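Local coordinates for protein fatty acid synthase 1, isoform A (Drosophila melanogaster, PDB 6FN6) that probably builds long-chain saturated fatty acids from acetyl-CoA and malonyl-CoA with NADPH, this piece carrying its dehydratase, enoylreductase and ketoreductase domains, at residues Val77-Phe90 against Cys93-Thr105. Sequence-based numbering, arbitrary orientation.
Sequences VKFGINFFDGTGAF and CESGSLAVSGKIT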
loop_
_atom_site.group_PDB
_atom_site.type_symbol
_atom_site.label_atom_id
_atom_site.label_comp_id
_atom_site.label_asym_id
_atom_site.label_seq_id
_atom_site.Cartn_x
_atom_site.Cartn_y
_atom_site.Cartn_z
ATOM N N VAL A 77 23.428 -25.706 -5.869
ATOM C CA VAL A 77 22.796 -24.421 -5.596
ATOM C C VAL A 77 22.464 -24.324 -4.113
ATOM O O VAL A 77 21.996 -25.289 -3.507
ATOM C CB VAL A 77 21.537 -24.223 -6.463
ATOM C CG1 VAL A 77 20.577 -25.382 -6.277
ATOM C CG2 VAL A 77 20.852 -22.903 -6.130
ATOM N N LYS A 78 22.701 -23.149 -3.540
ATOM C CA LYS A 78 22.504 -22.939 -2.114
ATOM C C LYS A 78 21.323 -22.012 -1.843
ATOM O O LYS A 78 21.282 -20.889 -2.345
ATOM C CB LYS A 78 23.784 -22.362 -1.504
ATOM C CG LYS A 78 24.991 -23.276 -1.677
ATOM C CD LYS A 78 26.186 -22.851 -0.842
ATOM C CE LYS A 78 27.326 -23.852 -0.994
ATOM N NZ LYS A 78 28.508 -23.524 -0.150
ATOM N N PHE A 79 20.368 -22.485 -1.047
ATOM C CA PHE A 79 19.227 -21.663 -0.655
ATOM C C PHE A 79 19.380 -21.183 0.788
ATOM O O PHE A 79 19.653 -21.975 1.690
ATOM C CB PHE A 79 17.912 -22.435 -0.804
ATOM C CG PHE A 79 17.588 -22.829 -2.220
ATOM C CD1 PHE A 79 17.278 -21.870 -3.171
ATOM C CD2 PHE A 79 17.571 -24.162 -2.594
ATOM C CE1 PHE A 79 16.971 -22.234 -4.473
ATOM C CE2 PHE A 79 17.265 -24.531 -3.892
ATOM C CZ PHE A 79 16.964 -23.565 -4.831
ATOM N N GLY A 80 19.211 -19.879 0.991
ATOM C CA GLY A 80 19.248 -19.282 2.316
ATOM C C GLY A 80 17.867 -18.892 2.809
ATOM O O GLY A 80 17.153 -18.158 2.129
ATOM N N ILE A 81 17.486 -19.387 3.985
ATOM C CA ILE A 81 16.151 -19.141 4.529
ATOM C C ILE A 81 16.248 -18.394 5.858
ATOM O O ILE A 81 17.129 -18.674 6.670
ATOM C CB ILE A 81 15.370 -20.457 4.709
ATOM C CG1 ILE A 81 15.554 -21.349 3.475
ATOM C CG2 ILE A 81 13.897 -20.159 4.957
ATOM C CD1 ILE A 81 14.757 -22.642 3.501
ATOM N N ASN A 82 15.329 -17.455 6.077
ATOM C CA ASN A 82 15.302 -16.665 7.309
ATOM C C ASN A 82 13.866 -16.401 7.765
ATOM O O ASN A 82 12.972 -16.214 6.942
ATOM C CB ASN A 82 16.038 -15.338 7.108
ATOM C CG ASN A 82 16.520 -14.734 8.413
ATOM O OD1 ASN A 82 15.947 -14.982 9.475
ATOM N ND2 ASN A 82 17.578 -13.936 8.340
ATOM N N PHE A 83 13.655 -16.381 9.079
ATOM C CA PHE A 83 12.319 -16.195 9.644
ATOM C C PHE A 83 12.297 -15.097 10.708
ATOM O O PHE A 83 13.228 -14.976 11.505
ATOM C CB PHE A 83 11.817 -17.504 10.260
ATOM C CG PHE A 83 11.605 -18.606 9.264
ATOM C CD1 PHE A 83 12.649 -19.446 8.914
ATOM C CD2 PHE A 83 10.364 -18.815 8.692
ATOM C CE1 PHE A 83 12.462 -20.466 8.002
ATOM C CE2 PHE A 83 10.170 -19.835 7.778
ATOM C CZ PHE A 83 11.221 -20.661 7.434
ATOM N N PHE A 84 11.223 -14.309 10.717
ATOM C CA PHE A 84 10.994 -13.310 11.762
ATOM C C PHE A 84 10.071 -13.844 12.856
ATOM O O PHE A 84 8.913 -14.171 12.598
ATOM C CB PHE A 84 10.383 -12.028 11.181
ATOM C CG PHE A 84 11.354 -11.161 10.416
ATOM C CD1 PHE A 84 12.727 -11.332 10.529
ATOM C CD2 PHE A 84 10.881 -10.147 9.600
ATOM C CE1 PHE A 84 13.602 -10.521 9.826
ATOM C CE2 PHE A 84 11.749 -9.335 8.899
ATOM C CZ PHE A 84 13.108 -9.519 9.011
ATOM N N ASP A 85 10.586 -13.918 14.078
ATOM C CA ASP A 85 9.791 -14.353 15.220
ATOM C C ASP A 85 8.570 -13.455 15.406
ATOM O O ASP A 85 7.508 -13.913 15.829
ATOM C CB ASP A 85 10.635 -14.350 16.497
ATOM C CG ASP A 85 11.653 -15.472 16.528
ATOM O OD1 ASP A 85 11.937 -16.052 15.458
ATOM O OD2 ASP A 85 12.171 -15.773 17.625
ATOM N N GLY A 86 8.729 -12.176 15.084
ATOM C CA GLY A 86 7.687 -11.194 15.317
ATOM C C GLY A 86 6.435 -11.370 14.478
ATOM O O GLY A 86 5.337 -11.496 15.018
ATOM N N THR A 87 6.596 -11.377 13.159
ATOM C CA THR A 87 5.453 -11.407 12.250
ATOM C C THR A 87 5.281 -12.760 11.564
ATOM O O THR A 87 4.192 -13.090 11.091
ATOM C CB THR A 87 5.580 -10.323 11.162
ATOM O OG1 THR A 87 6.808 -10.498 10.444
ATOM C CG2 THR A 87 5.548 -8.934 11.786
ATOM N N GLY A 88 6.357 -13.536 11.500
ATOM C CA GLY A 88 6.327 -14.821 10.825
ATOM C C GLY A 88 6.705 -14.742 9.356
ATOM O O GLY A 88 6.656 -15.741 8.639
ATOM N N ALA A 89 7.078 -13.550 8.904
ATOM C CA ALA A 89 7.521 -13.362 7.530
ATOM C C ALA A 89 8.821 -14.122 7.307
ATOM O O ALA A 89 9.692 -14.142 8.181
ATOM C CB ALA A 89 7.706 -11.884 7.222
ATOM N N PHE A 90 8.949 -14.750 6.141
ATOM C CA PHE A 90 10.166 -15.474 5.801
ATOM C C PHE A 90 10.669 -15.062 4.424
ATOM O O PHE A 90 9.953 -14.427 3.654
ATOM C CB PHE A 90 9.926 -16.987 5.854
ATOM C CG PHE A 90 9.129 -17.522 4.695
ATOM C CD1 PHE A 90 9.762 -17.963 3.545
ATOM C CD2 PHE A 90 7.748 -17.588 4.761
ATOM C CE1 PHE A 90 9.031 -18.452 2.482
ATOM C CE2 PHE A 90 7.014 -18.078 3.703
ATOM C CZ PHE A 90 7.655 -18.510 2.562
ATOM N N CYS A 93 16.658 -16.874 -0.222
ATOM C CA CYS A 93 17.659 -16.324 -1.131
ATOM C C CYS A 93 18.473 -17.461 -1.741
ATOM O O CYS A 93 18.652 -18.503 -1.112
ATOM C CB CYS A 93 18.568 -15.332 -0.406
ATOM S SG CYS A 93 17.711 -13.854 0.189
ATOM N N GLU A 94 18.958 -17.262 -2.965
ATOM C CA GLU A 94 19.717 -18.300 -3.662
ATOM C C GLU A 94 21.116 -17.831 -4.069
ATOM O O GLU A 94 22.112 -18.363 -3.578
ATOM C CB GLU A 94 18.931 -18.767 -4.893
ATOM C CG GLU A 94 19.615 -19.851 -5.717
ATOM C CD GLU A 94 20.478 -19.292 -6.833
ATOM O OE1 GLU A 94 20.065 -18.298 -7.467
ATOM O OE2 GLU A 94 21.571 -19.844 -7.075
ATOM N N SER A 95 21.195 -16.852 -4.963
ATOM C CA SER A 95 22.487 -16.343 -5.419
ATOM C C SER A 95 22.655 -14.887 -5.001
ATOM O O SER A 95 22.825 -14.006 -5.844
ATOM C CB SER A 95 22.623 -16.477 -6.937
ATOM O OG SER A 95 21.818 -15.528 -7.613
ATOM N N GLY A 96 22.608 -14.636 -3.696
ATOM C CA GLY A 96 22.784 -13.290 -3.184
ATOM C C GLY A 96 21.665 -12.375 -3.640
ATOM O O GLY A 96 21.814 -11.154 -3.666
ATOM N N SER A 97 20.538 -12.980 -4.005
ATOM C CA SER A 97 19.370 -12.234 -4.453
ATOM C C SER A 97 18.093 -12.928 -3.991
ATOM O O SER A 97 18.050 -14.152 -3.868
ATOM C CB SER A 97 19.377 -12.083 -5.977
ATOM O OG SER A 97 19.168 -13.328 -6.620
ATOM N N LEU A 98 17.064 -12.135 -3.713
ATOM C CA LEU A 98 15.798 -12.660 -3.216
ATOM C C LEU A 98 15.133 -13.592 -4.223
ATOM O O LEU A 98 15.064 -13.283 -5.412
ATOM C CB LEU A 98 14.850 -11.510 -2.872
ATOM C CG LEU A 98 13.440 -11.911 -2.432
ATOM C CD1 LEU A 98 13.483 -12.736 -1.153
ATOM C CD2 LEU A 98 12.571 -10.681 -2.252
ATOM N N ALA A 99 14.640 -14.727 -3.736
ATOM C CA ALA A 99 13.949 -15.697 -4.581
ATOM C C ALA A 99 12.460 -15.747 -4.239
ATOM O O ALA A 99 11.609 -15.549 -5.109
ATOM C CB ALA A 99 14.577 -17.080 -4.432
ATOM N N VAL A 100 12.157 -16.016 -2.972
ATOM C CA VAL A 100 10.776 -16.159 -2.520
ATOM C C VAL A 100 10.554 -15.445 -1.195
ATOM O O VAL A 100 11.453 -15.373 -0.357
ATOM C CB VAL A 100 10.382 -17.650 -2.402
ATOM C CG1 VAL A 100 8.984 -17.808 -1.803
ATOM C CG2 VAL A 100 10.448 -18.321 -3.751
ATOM N N SER A 101 9.345 -14.919 -1.020
ATOM C CA SER A 101 8.948 -14.268 0.226
ATOM C C SER A 101 7.516 -14.655 0.576
ATOM O O SER A 101 6.738 -15.041 -0.296
ATOM C CB SER A 101 9.069 -12.745 0.113
ATOM O OG SER A 101 8.006 -12.205 -0.653
ATOM N N GLY A 102 7.173 -14.546 1.853
ATOM C CA GLY A 102 5.827 -14.842 2.305
ATOM C C GLY A 102 5.723 -14.912 3.815
ATOM O O GLY A 102 6.634 -14.497 4.532
ATOM N N LYS A 103 4.610 -15.454 4.295
ATOM C CA LYS A 103 4.363 -15.573 5.726
ATOM C C LYS A 103 3.999 -17.013 6.061
ATOM O O LYS A 103 3.338 -17.688 5.274
ATOM C CB LYS A 103 3.241 -14.619 6.152
ATOM C CG LYS A 103 2.782 -14.775 7.594
ATOM C CD LYS A 103 1.652 -13.810 7.918
ATOM C CE LYS A 103 1.066 -14.078 9.295
ATOM N NZ LYS A 103 -0.018 -13.118 9.636
ATOM N N ILE A 104 4.440 -17.485 7.223
ATOM C CA ILE A 104 4.160 -18.854 7.646
ATOM C C ILE A 104 3.888 -18.906 9.145
ATOM O O ILE A 104 4.641 -18.349 9.942
ATOM C CB ILE A 104 5.317 -19.800 7.264
ATOM C CG1 ILE A 104 4.917 -21.255 7.529
ATOM C CG2 ILE A 104 6.590 -19.441 8.034
ATOM C CD1 ILE A 104 5.860 -22.268 6.921
ATOM N N THR A 105 2.804 -19.577 9.521
ATOM C CA THR A 105 2.433 -19.711 10.925
ATOM C C THR A 105 1.821 -21.080 11.207
ATOM O O THR A 105 1.167 -21.666 10.344
ATOM C CB THR A 105 1.430 -18.623 11.354
ATOM O OG1 THR A 105 0.259 -18.697 10.533
ATOM C CG2 THR A 105 2.046 -17.238 11.232
#
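With chi1 at 74°, Phe90 holds CG between its backbone N and carbonyl carbon, which lays the ring along the backbone at Gly102 and Lys103. At the other end Glu94 sends CG anti to its backbone N (chi1 180°), and the chain then bends at chi2 past Val77 and Phe79. Phe90 CE2 comes to 3.4 Å from Gly102 C, and Gly102 N sits above one ring face, offset toward the rim. Phe90 CD2 also meets Ile104 CG2 at 3.9 Å, and that same methyl lies at the edge of the Phe83 ring, 3.6 Å from Phe83 CE2. Cut back to an alanine here, the Phe90 side chain would probably leave the Gly102 backbone without its aromatic cover and Ile104 without one of the two rings that touch its CG2.

The backbone fixes this register. Phe90 N donates to Gly102 O at 2.8 Å, while the return bond from Gly102 N is weak; Ile104 N donates to Gly88 O at 3.2 Å. Farther along, Gly80 and Cys93 exchange both bonds of an antiparallel hydrogen-bonded pair, so strand 89-93 is bonded to 76-83 on one side and 98-105 on the other.

At the Glu94 end, its CG is 3.8 Å from Phe79 CE1, with carboxylate and ring planes 72° apart. OE1 forms a salt bridge with Arg67.

These strands belong to the predicted N-terminal hotdog fold of the dehydratase, where Phe79, Phe90 and Val100 pack on helix 34-48. Chemically, the contact is an apolar, aromatic layer beneath that helix, keyed by backbone bonds, while the Glu94 carboxylate is probably balanced by its salt bridge to Arg67 at the margin.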